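Local coordinates for fiber (Bovine adenovirus 4, PDB 4UE0), which forms the trimeric head domain at the tip of the viral fibre and probably attaches the virus to a receptor on the host cell, at residues A[33-38]-A[115-120]; A[23-28]-A[61-66]; A[74-79]-A[109-114]. All blocks are in the same frame, centred on the assembly; numbering follows the deposited sequence. Where two conformers were deposited one is given.

Overall arrangement
Contacts 1 and 2 are neighbours, their centres about 7 Å apart, and share one sheet: contact 1 zips strand 34-40 to the strand 114-120, while contact 2 packs the adjoining strand 19-29 against the loop 61-66. Contact 3, with its centre about 23 Å from that of contact 1, holds the run leading into strand 114-120 against strand 70-77 of the second sheet. Contact 2 is buried and has no hydrogen bond across it; contacts 1 and 3 are partly buried and polar, the first mainly by a regular backbone ladder, the third by two side-chain bonds, one backbone bond and a bridging water. Contact 1 also meets the second subunit, contact 3 the third.

Contact 1. Residues A[33-38]-A[115-120]; sequences RYIYIL and TASITR
Arg-33 reaches across to Thr-119 at the end of this strand pair. CB lies against Thr-119 CG2 at 3.5 Å, CG passes more loosely, and CD returns to the same methyl at 3.4 Å. From CG to NE the chain is extended, which brings the guanidinium over Ile-35, whose CD1 sits beneath the centre of one face. At the tip, NH1 donates to Thr-119 OG1 (2.8 Å), a bent bond with 142° at the hydrogen and the hydroxyl tilted somewhat from the guanidinium plane. NH2 turns to Ser-11 of the second subunit, and Thr-119 OG1 also bonds Ser-41 of that subunit.

On the other side of the sheet Arg-120 bends at chi3 (86°), lifting its guanidinium toward two tyrosines. Tyr-36 OH stands over one guanidinium face, 3.5 Å from Arg-120 CZ, with the ring and guanidinium planes nearly perpendicular. Arg-120 NH2 rests over one face of Tyr-34, 3.9 Å from CD2, at most a weak cation-pi attraction.

Along the strands, Tyr-34, Tyr-36 and Leu-38 exchange paired backbone bonds with Arg-120, Ile-118 and Ala-116; Tyr-36 N to Ile-118 O measures 2.8 Å. The alternating hydrogen-bonded and non-hydrogen-bonded pairs are those of a regular antiparallel ladder, here joining the outermost strand of this chain's sheet, 114-120, whose Ser-117 also bonds by its backbone to the second subunit, to strand 34-40 in the fibre head.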
ATOM      1  N   ARG A  33       2.271 -21.056   4.231  1.00 36.85           N
ATOM      2  CA  ARG A  33       1.047 -20.284   4.378  1.00 26.65           C
ATOM      3  C   ARG A  33       0.338 -20.121   3.023  1.00 30.33           C
ATOM      4  O   ARG A  33       0.953 -20.338   1.963  1.00 27.58           O
ATOM      5  CB  ARG A  33       1.381 -18.893   4.945  1.00 27.12           C
ATOM      6  CG  ARG A  33       2.336 -18.062   4.077  1.00 27.32           C
ATOM      7  CD  ARG A  33       2.351 -16.592   4.529  1.00 25.93           C
ATOM      8  NE  ARG A  33       3.311 -15.755   3.795  1.00 26.83           N
ATOM      9  CZ  ARG A  33       3.342 -14.417   3.800  1.00 23.53           C
ATOM     10  NH1 ARG A  33       2.450 -13.705   4.461  1.00 20.17           N
ATOM     11  NH2 ARG A  33       4.285 -13.776   3.099  1.00 26.54           N
ATOM     12  N   TYR A  34      -0.951 -19.765   3.051  1.00 26.27           N
ATOM     13  CA  TYR A  34      -1.610 -19.203   1.859  1.00 22.60           C
ATOM     14  C   TYR A  34      -1.797 -17.729   2.119  1.00 18.95           C
ATOM     15  O   TYR A  34      -2.180 -17.342   3.212  1.00 18.25           O
ATOM     16  CB  TYR A  34      -2.967 -19.851   1.559  1.00 25.37           C
ATOM     17  CG  TYR A  34      -2.871 -21.164   0.851  1.00 30.01           C
ATOM     18  CD1 TYR A  34      -1.917 -22.109   1.219  1.00 32.03           C
ATOM     19  CD2 TYR A  34      -3.738 -21.470  -0.182  1.00 33.29           C
ATOM     20  CE1 TYR A  34      -1.835 -23.327   0.578  1.00 38.13           C
ATOM     21  CE2 TYR A  34      -3.668 -22.685  -0.840  1.00 42.30           C
ATOM     22  CZ  TYR A  34      -2.710 -23.609  -0.459  1.00 44.17           C
ATOM     23  OH  TYR A  34      -2.613 -24.834  -1.099  1.00 60.70           O
ATOM     24  N   ILE A  35      -1.511 -16.927   1.103  1.00 17.11           N
ATOM     25  CA  ILE A  35      -1.771 -15.491   1.145  1.00 16.37           C
ATOM     26  C   ILE A  35      -2.945 -15.182   0.202  1.00 17.31           C
ATOM     27  O   ILE A  35      -2.977 -15.646  -0.945  1.00 19.22           O
ATOM     28  CB  ILE A  35      -0.565 -14.666   0.702  1.00 16.61           C
ATOM     29  CG1 ILE A  35       0.701 -15.163   1.372  1.00 17.84           C
ATOM     30  CG2 ILE A  35      -0.802 -13.212   1.034  1.00 17.97           C
ATOM     31  CD1 ILE A  35       1.962 -14.575   0.763  1.00 20.64           C
ATOM     32  N   TYR A  36      -3.896 -14.418   0.732  1.00 14.81           N
ATOM     33  CA  TYR A  36      -5.091 -13.982   0.011  1.00 14.59           C
ATOM     34  C   TYR A  36      -4.976 -12.478  -0.135  1.00 13.31           C
ATOM     35  O   TYR A  36      -4.930 -11.761   0.862  1.00 13.02           O
ATOM     36  CB  TYR A  36      -6.354 -14.352   0.781  1.00 15.65           C
ATOM     37  CG  TYR A  36      -6.470 -15.836   0.968  1.00 18.53           C
ATOM     38  CD1 TYR A  36      -7.012 -16.615  -0.025  1.00 19.14           C
ATOM     39  CD2 TYR A  36      -5.983 -16.458   2.108  1.00 20.71           C
ATOM     40  CE1 TYR A  36      -7.085 -17.993   0.094  1.00 22.26           C
ATOM     41  CE2 TYR A  36      -6.059 -17.840   2.251  1.00 24.60           C
ATOM     42  CZ  TYR A  36      -6.618 -18.598   1.237  1.00 23.49           C
ATOM     43  OH  TYR A  36      -6.706 -19.955   1.360  1.00 29.73           O
ATOM     44  N   ILE A  37      -4.905 -12.008  -1.380  1.00 14.33           N
ATOM     45  CA  ILE A  37      -4.688 -10.593  -1.694  1.00 14.47           C
ATOM     46  C   ILE A  37      -5.920 -10.061  -2.420  1.00 14.01           C
ATOM     47  O   ILE A  37      -6.407 -10.683  -3.373  1.00 16.62           O
ATOM     48  CB  ILE A  37      -3.417 -10.404  -2.552  0.50 15.39           C
ATOM     49  CG1 ILE A  37      -2.172 -10.746  -1.728  0.50 17.40           C
ATOM     50  CG2 ILE A  37      -3.310  -8.983  -3.076  0.50 18.03           C
ATOM     51  CD1 ILE A  37      -0.960 -11.107  -2.549  0.50 18.27           C
ATOM     52  N   LEU A  38      -6.381  -8.898  -1.976  1.00 12.80           N
ATOM     53  CA  LEU A  38      -7.445  -8.168  -2.649  1.00 13.26           C
ATOM     54  C   LEU A  38      -6.960  -6.753  -2.893  1.00 12.45           C
ATOM     55  O   LEU A  38      -6.535  -6.081  -1.952  1.00 13.10           O
ATOM     56  CB  LEU A  38      -8.719  -8.114  -1.794  1.00 13.48           C
ATOM     57  CG  LEU A  38      -9.919  -7.400  -2.413  1.00 14.74           C
ATOM     58  CD1 LEU A  38     -10.376  -8.039  -3.712  1.00 15.65           C
ATOM     59  CD2 LEU A  38     -11.079  -7.343  -1.425  1.00 17.88           C
ATOM     60  N   THR A 115      -4.724  -2.062  -1.105  1.00 11.68           N
ATOM     61  CA  THR A 115      -4.505  -3.480  -1.114  1.00 11.99           C
ATOM     62  C   THR A 115      -4.672  -4.051   0.288  1.00 10.92           C
ATOM     63  O   THR A 115      -4.170  -3.472   1.235  1.00 12.57           O
ATOM     64  CB  THR A 115      -3.058  -3.876  -1.554  0.50 13.56           C
ATOM     65  OG1 THR A 115      -2.801  -3.434  -2.889  0.50 13.79           O
ATOM     66  CG2 THR A 115      -2.861  -5.406  -1.476  0.50 17.99           C
ATOM     67  N   ALA A 116      -5.316  -5.199   0.373  1.00 10.66           N
ATOM     68  CA  ALA A 116      -5.485  -5.945   1.614  1.00 10.74           C
ATOM     69  C   ALA A 116      -4.839  -7.304   1.469  1.00 10.90           C
ATOM     70  O   ALA A 116      -4.810  -7.883   0.372  1.00 13.27           O
ATOM     71  CB  ALA A 116      -6.963  -6.132   1.947  1.00 11.56           C
ATOM     72  N   SER A 117      -4.341  -7.871   2.568  1.00 10.51           N
ATOM     73  CA  SER A 117      -3.696  -9.180   2.542  1.00 10.99           C
ATOM     74  C   SER A 117      -4.014  -9.926   3.829  1.00 10.81           C
ATOM     75  O   SER A 117      -3.817  -9.375   4.922  1.00 11.20           O
ATOM     76  CB  SER A 117      -2.139  -9.010   2.490  1.00 11.94           C
ATOM     77  OG  SER A 117      -1.476 -10.260   2.651  1.00 14.84           O
ATOM     78  N   ILE A 118      -4.475 -11.170   3.668  1.00 11.77           N
ATOM     79  CA  ILE A 118      -4.682 -12.096   4.773  1.00 11.29           C
ATOM     80  C   ILE A 118      -3.788 -13.306   4.548  1.00 12.42           C
ATOM     81  O   ILE A 118      -3.751 -13.854   3.453  1.00 14.08           O
ATOM     82  CB  ILE A 118      -6.153 -12.525   4.861  1.00 12.30           C
ATOM     83  CG1 ILE A 118      -7.010 -11.403   5.405  1.00 12.82           C
ATOM     84  CG2 ILE A 118      -6.305 -13.739   5.777  1.00 15.22           C
ATOM     85  CD1 ILE A 118      -8.500 -11.651   5.367  1.00 14.20           C
ATOM     86  N   THR A 119      -3.104 -13.732   5.608  1.00 13.63           N
ATOM     87  CA  THR A 119      -2.408 -15.017   5.604  1.00 14.37           C
ATOM     88  C   THR A 119      -3.165 -16.065   6.413  1.00 16.30           C
ATOM     89  O   THR A 119      -3.586 -15.803   7.542  1.00 18.10           O
ATOM     90  CB  THR A 119      -1.010 -14.863   6.210  1.00 15.84           C
ATOM     91  OG1 THR A 119      -0.220 -14.105   5.307  1.00 15.78           O
ATOM     92  CG2 THR A 119      -0.367 -16.220   6.489  1.00 17.96           C
ATOM     93  N   ARG A 120      -3.335 -17.251   5.826  1.00 17.62           N
ATOM     94  CA  ARG A 120      -3.814 -18.439   6.553  1.00 20.53           C
ATOM     95  C   ARG A 120      -2.649 -19.419   6.670  1.00 23.91           C
ATOM     96  O   ARG A 120      -2.006 -19.761   5.664  1.00 26.10           O
ATOM     97  CB  ARG A 120      -4.972 -19.088   5.812  1.00 27.66           C
ATOM     98  CG  ARG A 120      -5.281 -20.514   6.266  1.00 36.76           C
ATOM     99  CD  ARG A 120      -6.378 -21.194   5.442  1.00 47.84           C
ATOM    100  NE  ARG A 120      -5.870 -21.845   4.231  1.00 52.39           N
ATOM    101  CZ  ARG A 120      -6.569 -22.714   3.499  1.00 61.83           C
ATOM    102  NH1 ARG A 120      -7.820 -23.052   3.840  1.00 70.78           N
ATOM    103  NH2 ARG A 120      -6.018 -23.256   2.414  1.00 72.44           N
TER

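Contact 2. Residues A[23-28]-A[61-66]; sequences LGWQII and ESIFVM
The indole of Trp-25 takes Ser-62 OG over one face, nearest at CZ3 (3.7 Å), while Ile-63 CG2 approaches the same ring system obliquely, 3.7 Å from Trp-25 CE3. The Ser-62 hydroxyl has its polar partner in Gly-59 O, in the short helix 58-61 just before, so it meets the tryptophan and Ile-27 by van der Waals contact; Ile-27 CD1 lies 3.5 Å from that OG.

Ile-63 is the wedge of the contact. Its CG1 sits between its own backbone N and carbonyl carbon (chi1 70°), and this turns CG2 into the notch between Trp-25 and Ile-27, where it touches Ile-27 CG1 at 3.8 Å. The other branch ends in CD1, which reaches back to Trp-25 CB at 4.0 Å. Both strand residues point toward the loop, whereas Gln-26 between them points away.

A type I beta turn from Glu-61 to Phe-64 presents Ser-62 and Ile-63 together, closed by Phe-64 N to Glu-61 O at 3.1 Å. Phe-64 then centres an inverse gamma turn and packs edge-to-face with Phe-70. Here a turn of the connection between helix 58-61 and strand 70-77 lays its side chains on the inward face of strand 19-29, adding to the buried core of the head.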
ATOM      1  N   LEU A  23     -11.334  -4.394  -9.162  1.00 14.30           N
ATOM      2  CA  LEU A  23     -10.731  -5.264  -8.150  1.00 13.94           C
ATOM      3  C   LEU A  23      -9.861  -6.329  -8.771  1.00 15.65           C
ATOM      4  O   LEU A  23     -10.179  -6.854  -9.839  1.00 18.63           O
ATOM      5  CB  LEU A  23     -11.815  -5.936  -7.330  1.00 15.77           C
ATOM      6  CG  LEU A  23     -12.789  -5.009  -6.609  1.00 16.34           C
ATOM      7  CD1 LEU A  23     -13.994  -5.793  -6.080  1.00 18.78           C
ATOM      8  CD2 LEU A  23     -12.062  -4.313  -5.484  1.00 15.63           C
ATOM      9  N   GLY A  24      -8.772  -6.623  -8.088  1.00 15.37           N
ATOM     10  CA  GLY A  24      -7.905  -7.736  -8.427  1.00 16.26           C
ATOM     11  C   GLY A  24      -7.765  -8.607  -7.218  1.00 15.90           C
ATOM     12  O   GLY A  24      -7.844  -8.138  -6.074  1.00 16.63           O
ATOM     13  N   TRP A  25      -7.567  -9.886  -7.439  1.00 16.70           N
ATOM     14  CA  TRP A  25      -7.359 -10.819  -6.344  1.00 18.60           C
ATOM     15  C   TRP A  25      -6.281 -11.814  -6.710  1.00 19.78           C
ATOM     16  O   TRP A  25      -6.031 -12.081  -7.910  1.00 21.61           O
ATOM     17  CB  TRP A  25      -8.669 -11.534  -5.976  1.00 21.38           C
ATOM     18  CG  TRP A  25      -9.253 -12.347  -7.103  1.00 22.87           C
ATOM     19  CD1 TRP A  25     -10.194 -11.939  -8.035  1.00 23.32           C
ATOM     20  CD2 TRP A  25      -8.921 -13.695  -7.437  1.00 28.02           C
ATOM     21  NE1 TRP A  25     -10.447 -12.963  -8.914  1.00 27.91           N
ATOM     22  CE2 TRP A  25      -9.680 -14.048  -8.571  1.00 27.31           C
ATOM     23  CE3 TRP A  25      -8.052 -14.642  -6.887  1.00 29.27           C
ATOM     24  CZ2 TRP A  25      -9.595 -15.326  -9.170  1.00 32.55           C
ATOM     25  CZ3 TRP A  25      -7.962 -15.912  -7.483  1.00 33.78           C
ATOM     26  CH2 TRP A  25      -8.733 -16.242  -8.606  1.00 38.18           C
ATOM     27  N   GLN A  26      -5.612 -12.332  -5.674  1.00 19.76           N
ATOM     28  CA  GLN A  26      -4.590 -13.374  -5.852  0.50 20.42           C
ATOM     29  C   GLN A  26      -4.609 -14.313  -4.655  1.00 19.62           C
ATOM     30  O   GLN A  26      -4.876 -13.905  -3.512  1.00 20.20           O
ATOM     31  CB  GLN A  26      -3.153 -12.817  -6.006  0.50 21.45           C
ATOM     32  CG  GLN A  26      -2.974 -11.517  -6.775  0.50 28.47           C
ATOM     33  CD  GLN A  26      -1.693 -10.784  -6.378  0.50 31.35           C
ATOM     34  OE1 GLN A  26      -1.661  -9.549  -6.275  0.50 30.98           O
ATOM     35  NE2 GLN A  26      -0.632 -11.550  -6.130  0.50 32.78           N
ATOM     36  N   ILE A  27      -4.335 -15.583  -4.930  1.00 20.83           N
ATOM     37  CA  ILE A  27      -4.076 -16.584  -3.900  1.00 21.09           C
ATOM     38  C   ILE A  27      -2.654 -17.075  -4.166  1.00 23.28           C
ATOM     39  O   ILE A  27      -2.353 -17.568  -5.251  1.00 24.86           O
ATOM     40  CB  ILE A  27      -5.068 -17.753  -3.927  1.00 22.06           C
ATOM     41  CG1 ILE A  27      -6.478 -17.214  -3.767  1.00 22.27           C
ATOM     42  CG2 ILE A  27      -4.718 -18.759  -2.824  1.00 26.12           C
ATOM     43  CD1 ILE A  27      -7.562 -18.275  -3.874  1.00 25.77           C
ATOM     44  N   ILE A  28      -1.803 -16.923  -3.165  1.00 21.96           N
ATOM     45  CA  ILE A  28      -0.431 -17.361  -3.259  1.00 22.08           C
ATOM     46  C   ILE A  28      -0.231 -18.507  -2.267  1.00 23.08           C
ATOM     47  O   ILE A  28      -0.116 -18.274  -1.086  1.00 23.57           O
ATOM     48  CB  ILE A  28       0.537 -16.197  -2.990  1.00 23.02           C
ATOM     49  CG1 ILE A  28       0.264 -15.037  -3.962  1.00 24.56           C
ATOM     50  CG2 ILE A  28       1.973 -16.677  -3.111  1.00 27.52           C
ATOM     51  CD1 ILE A  28       0.883 -13.728  -3.550  1.00 28.86           C
ATOM     52  N   GLU A  61     -14.873 -14.860  -5.101  1.00 23.46           N
ATOM     53  CA  GLU A  61     -15.376 -15.527  -3.925  1.00 21.74           C
ATOM     54  C   GLU A  61     -14.285 -16.417  -3.312  1.00 22.87           C
ATOM     55  O   GLU A  61     -14.325 -16.664  -2.104  1.00 25.58           O
ATOM     56  CB  GLU A  61     -16.590 -16.380  -4.237  1.00 27.45           C
ATOM     57  CG  GLU A  61     -17.929 -15.671  -4.291  1.00 34.60           C
ATOM     58  CD  GLU A  61     -19.078 -16.660  -4.372  1.00 41.17           C
ATOM     59  OE1 GLU A  61     -19.154 -17.375  -5.388  1.00 57.14           O
ATOM     60  OE2 GLU A  61     -19.889 -16.739  -3.430  1.00 38.46           O
ATOM     61  N   SER A  62     -13.337 -16.907  -4.134  1.00 22.98           N
ATOM     62  CA  SER A  62     -12.343 -17.888  -3.681  1.00 23.31           C
ATOM     63  C   SER A  62     -11.373 -17.347  -2.634  1.00 25.27           C
ATOM     64  O   SER A  62     -10.706 -18.147  -1.969  1.00 24.86           O
ATOM     65  CB  SER A  62     -11.590 -18.505  -4.884  1.00 26.23           C
ATOM     66  OG  SER A  62     -10.637 -17.637  -5.513  1.00 25.59           O
ATOM     67  N   ILE A  63     -11.276 -16.024  -2.477  1.00 22.61           N
ATOM     68  CA  ILE A  63     -10.322 -15.481  -1.525  1.00 19.68           C
ATOM     69  C   ILE A  63     -10.951 -15.293  -0.137  1.00 18.73           C
ATOM     70  O   ILE A  63     -10.246 -14.945   0.830  1.00 22.30           O
ATOM     71  CB  ILE A  63      -9.662 -14.154  -2.007  1.00 18.73           C
ATOM     72  CG1 ILE A  63     -10.665 -12.988  -2.022  1.00 19.79           C
ATOM     73  CG2 ILE A  63      -8.966 -14.328  -3.353  1.00 22.36           C
ATOM     74  CD1 ILE A  63     -10.029 -11.641  -2.184  1.00 19.76           C
ATOM     75  N   PHE A  64     -12.268 -15.486  -0.031  1.00 21.20           N
ATOM     76  CA  PHE A  64     -12.968 -15.287   1.243  1.00 21.69           C
ATOM     77  C   PHE A  64     -13.081 -16.607   1.986  1.00 31.37           C
ATOM     78  O   PHE A  64     -14.148 -17.182   2.121  1.00 42.74           O
ATOM     79  CB  PHE A  64     -14.347 -14.621   1.045  1.00 24.43           C
ATOM     80  CG  PHE A  64     -14.262 -13.190   0.556  1.00 19.62           C
ATOM     81  CD1 PHE A  64     -14.096 -12.927  -0.795  1.00 20.75           C
ATOM     82  CD2 PHE A  64     -14.307 -12.098   1.440  1.00 20.09           C
ATOM     83  CE1 PHE A  64     -14.019 -11.649  -1.269  1.00 19.95           C
ATOM     84  CE2 PHE A  64     -14.214 -10.804   0.956  1.00 18.48           C
ATOM     85  CZ  PHE A  64     -14.058 -10.584  -0.399  1.00 20.03           C
ATOM     86  N   VAL A  65     -11.936 -17.074   2.461  1.00 36.54           N
ATOM     87  CA  VAL A  65     -11.816 -18.362   3.127  1.00 32.03           C
ATOM     88  C   VAL A  65     -11.878 -18.181   4.629  1.00 35.34           C
ATOM     89  O   VAL A  65     -12.365 -19.055   5.336  1.00 42.86           O
ATOM     90  CB  VAL A  65     -10.476 -19.033   2.742  1.00 35.15           C
ATOM     91  CG1 VAL A  65     -10.128 -20.194   3.665  1.00 42.67           C
ATOM     92  CG2 VAL A  65     -10.534 -19.497   1.292  1.00 38.98           C
ATOM     93  N   MET A  66     -11.346 -17.069   5.121  1.00 37.53           N
ATOM     94  CA  MET A  66     -11.257 -16.844   6.553  1.00 35.24           C
ATOM     95  C   MET A  66     -12.532 -16.174   7.053  1.00 34.51           C
ATOM     96  O   MET A  66     -13.265 -15.517   6.283  1.00 34.17           O
ATOM     97  CB  MET A  66     -10.026 -15.978   6.892  1.00 41.38           C
ATOM     98  CG  MET A  66      -8.688 -16.544   6.411  1.00 48.75           C
ATOM     99  SD  MET A  66      -8.276 -18.219   6.995  1.00 72.78           S
ATOM    100  CE  MET A  66      -7.589 -17.890   8.622  1.00 56.97           C
TER

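Contact 3. Residues A[74-79]-A[109-114]; sequences CTQQLP and IMVSAW
An irregular, strand-like run, 109-114, lies alongside strand 70-77, outermost in its sheet within this chain, in nearly antiparallel direction, held mostly through side chains and not by a regular ladder. Ser-112 and Thr-75 grip each other twice: Thr-75 N donates to Ser-112 OG (2.9 Å), and Ser-112 N returns a straighter bond to Thr-75 O (3.0 Å, 163° at the hydrogen). Thr-75 OG1 has its own partner, Tyr-71 OH of the third subunit.

Farther along, the extended side chain of Gln-76 passes obliquely beside Val-111 CG2, and its NE2 donates to Ile-109 O at 2.9 Å. The donor stands well above that carbonyl's plane, although the oxygen lies close to the plane of the glutamine amide. OE1 bonds Glu-106 N, so both ends of the amide are held. One water links Gln-77 N to Met-110 O, at 3.0 Å and 2.7 Å.

Cys-74 SG meets Val-111 CG1 at 3.4 Å, and the side chains of Ile-109 and Pro-79 cross at about a right angle, CD1 of the first 3.9 Å from CD of the second.

Strand 83-93 pairs with 70-77 on its other side, while Val-111 bonds by its backbone to Phe-43 and Trp-114 to Cys-40, where strand 114-120 begins beside strand 34-40.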
ATOM      1  N   CYS A  74      -7.640   3.741   2.630  1.00  9.20           N
ATOM      2  CA  CYS A  74      -7.473   4.579   1.465  1.00  9.33           C
ATOM      3  C   CYS A  74      -7.656   6.013   1.864  1.00  9.21           C
ATOM      4  O   CYS A  74      -8.010   6.306   3.013  1.00 10.09           O
ATOM      5  CB  CYS A  74      -8.446   4.150   0.356  1.00 10.65           C
ATOM      6  SG  CYS A  74     -10.168   4.407   0.751  1.00 11.71           S
ATOM      7  N   THR A  75      -7.425   6.936   0.922  1.00  9.54           N
ATOM      8  CA  THR A  75      -7.541   8.357   1.209  1.00  9.40           C
ATOM      9  C   THR A  75      -8.247   9.092   0.081  1.00  9.58           C
ATOM     10  O   THR A  75      -8.325   8.634  -1.049  1.00 10.26           O
ATOM     11  CB  THR A  75      -6.167   9.025   1.435  1.00 10.96           C
ATOM     12  OG1 THR A  75      -5.431   9.081   0.204  1.00 11.78           O
ATOM     13  CG2 THR A  75      -5.354   8.321   2.531  1.00 11.35           C
ATOM     14  N   GLN A  76      -8.719  10.277   0.452  1.00  9.94           N
ATOM     15  CA  GLN A  76      -9.079  11.321  -0.515  1.00 10.11           C
ATOM     16  C   GLN A  76      -8.420  12.637  -0.093  1.00 11.24           C
ATOM     17  O   GLN A  76      -8.253  12.910   1.093  1.00 11.75           O
ATOM     18  CB  GLN A  76     -10.587  11.568  -0.575  1.00 10.93           C
ATOM     19  CG  GLN A  76     -11.371  10.418  -1.166  1.00 11.23           C
ATOM     20  CD  GLN A  76     -12.842  10.728  -1.175  1.00 11.44           C
ATOM     21  OE1 GLN A  76     -13.445  10.998  -0.130  1.00 12.18           O
ATOM     22  NE2 GLN A  76     -13.449  10.737  -2.354  1.00 12.66           N
ATOM     23  N   GLN A  77      -8.036  13.417  -1.086  1.00 10.96           N
ATOM     24  CA  GLN A  77      -7.479  14.751  -0.884  1.00 11.96           C
ATOM     25  C   GLN A  77      -8.573  15.758  -1.134  1.00 15.27           C
ATOM     26  O   GLN A  77      -9.108  15.844  -2.241  1.00 16.39           O
ATOM     27  CB  GLN A  77      -6.318  14.965  -1.827  1.00 12.89           C
ATOM     28  CG  GLN A  77      -5.693  16.338  -1.723  1.00 13.43           C
ATOM     29  CD  GLN A  77      -4.444  16.481  -2.530  1.00 13.17           C
ATOM     30  OE1 GLN A  77      -3.593  15.623  -2.507  1.00 13.92           O
ATOM     31  NE2 GLN A  77      -4.313  17.596  -3.219  1.00 17.23           N
ATOM     32  N   LEU A  78      -8.921  16.480  -0.072  1.00 17.02           N
ATOM     33  CA  LEU A  78     -10.037  17.417  -0.111  1.00 21.63           C
ATOM     34  C   LEU A  78      -9.620  18.697  -0.811  1.00 23.81           C
ATOM     35  O   LEU A  78      -8.439  18.955  -1.006  1.00 22.71           O
ATOM     36  CB  LEU A  78     -10.534  17.685   1.295  1.00 24.65           C
ATOM     37  CG  LEU A  78     -11.468  16.644   1.899  1.00 31.19           C
ATOM     38  CD1 LEU A  78     -11.504  15.284   1.226  1.00 33.78           C
ATOM     39  CD2 LEU A  78     -11.136  16.481   3.370  1.00 36.76           C
ATOM     40  N   PRO A  79     -10.598  19.506  -1.222  1.00 28.74           N
ATOM     41  CA  PRO A  79     -10.241  20.711  -1.967  1.00 30.32           C
ATOM     42  C   PRO A  79      -9.254  21.659  -1.254  1.00 28.68           C
ATOM     43  O   PRO A  79      -8.466  22.326  -1.928  1.00 35.68           O
ATOM     44  CB  PRO A  79     -11.586  21.395  -2.173  1.00 34.79           C
ATOM     45  CG  PRO A  79     -12.569  20.271  -2.182  1.00 37.30           C
ATOM     46  CD  PRO A  79     -12.058  19.314  -1.152  1.00 32.19           C
ATOM     47  N   ILE A 109     -14.149  13.177  -5.951  1.00 13.41           N
ATOM     48  CA  ILE A 109     -12.757  13.264  -5.598  1.00 13.49           C
ATOM     49  C   ILE A 109     -12.178  11.853  -5.674  1.00 11.94           C
ATOM     50  O   ILE A 109     -12.767  10.894  -5.173  1.00 11.85           O
ATOM     51  CB  ILE A 109     -12.572  13.842  -4.164  1.00 13.89           C
ATOM     52  CG1 ILE A 109     -13.080  15.275  -4.113  1.00 15.93           C
ATOM     53  CG2 ILE A 109     -11.105  13.719  -3.745  1.00 13.46           C
ATOM     54  CD1 ILE A 109     -12.932  15.918  -2.757  1.00 18.54           C
ATOM     55  N   MET A 110     -11.008  11.719  -6.280  1.00 11.81           N
ATOM     56  CA  MET A 110     -10.400  10.421  -6.433  1.00 10.74           C
ATOM     57  C   MET A 110     -10.066   9.773  -5.082  1.00 10.66           C
ATOM     58  O   MET A 110      -9.591  10.437  -4.172  1.00 11.10           O
ATOM     59  CB  MET A 110      -9.114  10.534  -7.252  1.00 11.27           C
ATOM     60  CG  MET A 110      -8.634   9.206  -7.810  1.00 12.47           C
ATOM     61  SD  MET A 110      -9.673   8.507  -9.129  1.00 14.30           S
ATOM     62  CE  MET A 110      -9.331   9.673 -10.434  1.00 15.78           C
ATOM     63  N   VAL A 111     -10.293   8.475  -4.989  1.00 10.03           N
ATOM     64  CA  VAL A 111      -9.929   7.645  -3.837  1.00  9.54           C
ATOM     65  C   VAL A 111      -8.691   6.864  -4.247  1.00  9.65           C
ATOM     66  O   VAL A 111      -8.663   6.275  -5.336  1.00 11.14           O
ATOM     67  CB  VAL A 111     -11.056   6.680  -3.463  1.00 10.45           C
ATOM     68  CG1 VAL A 111     -10.660   5.786  -2.308  1.00 10.47           C
ATOM     69  CG2 VAL A 111     -12.338   7.427  -3.116  1.00 10.75           C
ATOM     70  N   SER A 112      -7.672   6.846  -3.372  1.00  9.87           N
ATOM     71  CA  SER A 112      -6.452   6.112  -3.696  1.00 10.18           C
ATOM     72  C   SER A 112      -6.676   4.594  -3.781  1.00 10.74           C
ATOM     73  O   SER A 112      -7.547   4.038  -3.131  1.00 11.35           O
ATOM     74  CB  SER A 112      -5.376   6.406  -2.666  1.00 11.82           C
ATOM     75  OG  SER A 112      -5.810   6.128  -1.349  1.00 15.09           O
ATOM     76  N   ALA A 113      -5.854   3.936  -4.614  1.00  9.96           N
ATOM     77  CA  ALA A 113      -5.818   2.503  -4.690  1.00  9.74           C
ATOM     78  C   ALA A 113      -5.417   1.914  -3.333  1.00 10.96           C
ATOM     79  O   ALA A 113      -4.663   2.498  -2.562  1.00 11.54           O
ATOM     80  CB  ALA A 113      -4.811   2.084  -5.734  1.00 10.87           C
ATOM     81  N   TRP A 114      -5.894   0.708  -3.077  1.00 11.53           N
ATOM     82  CA  TRP A 114      -5.587   0.018  -1.824  1.00 12.06           C
ATOM     83  C   TRP A 114      -5.389  -1.441  -2.072  1.00 11.24           C
ATOM     84  O   TRP A 114      -5.840  -2.012  -3.057  1.00 11.48           O
ATOM     85  CB  TRP A 114      -6.685   0.257  -0.765  1.00 13.08           C
ATOM     86  CG  TRP A 114      -8.086  -0.070  -1.196  1.00 13.87           C
ATOM     87  CD1 TRP A 114      -9.015   0.809  -1.646  1.00 15.41           C
ATOM     88  CD2 TRP A 114      -8.738  -1.353  -1.164  1.00 12.61           C
ATOM     89  NE1 TRP A 114     -10.193   0.173  -1.882  1.00 15.73           N
ATOM     90  CE2 TRP A 114     -10.040  -1.162  -1.621  1.00 14.37           C
ATOM     91  CE3 TRP A 114      -8.330  -2.648  -0.815  1.00 13.24           C
ATOM     92  CZ2 TRP A 114     -10.936  -2.220  -1.770  1.00 15.17           C
ATOM     93  CZ3 TRP A 114      -9.205  -3.691  -0.994  1.00 15.14           C
ATOM     94  CH2 TRP A 114     -10.497  -3.467  -1.461  1.00 15.92           C
TER
HETATM   95  O   HOH W   1      -7.853  12.469  -3.895  1.00 12.11           O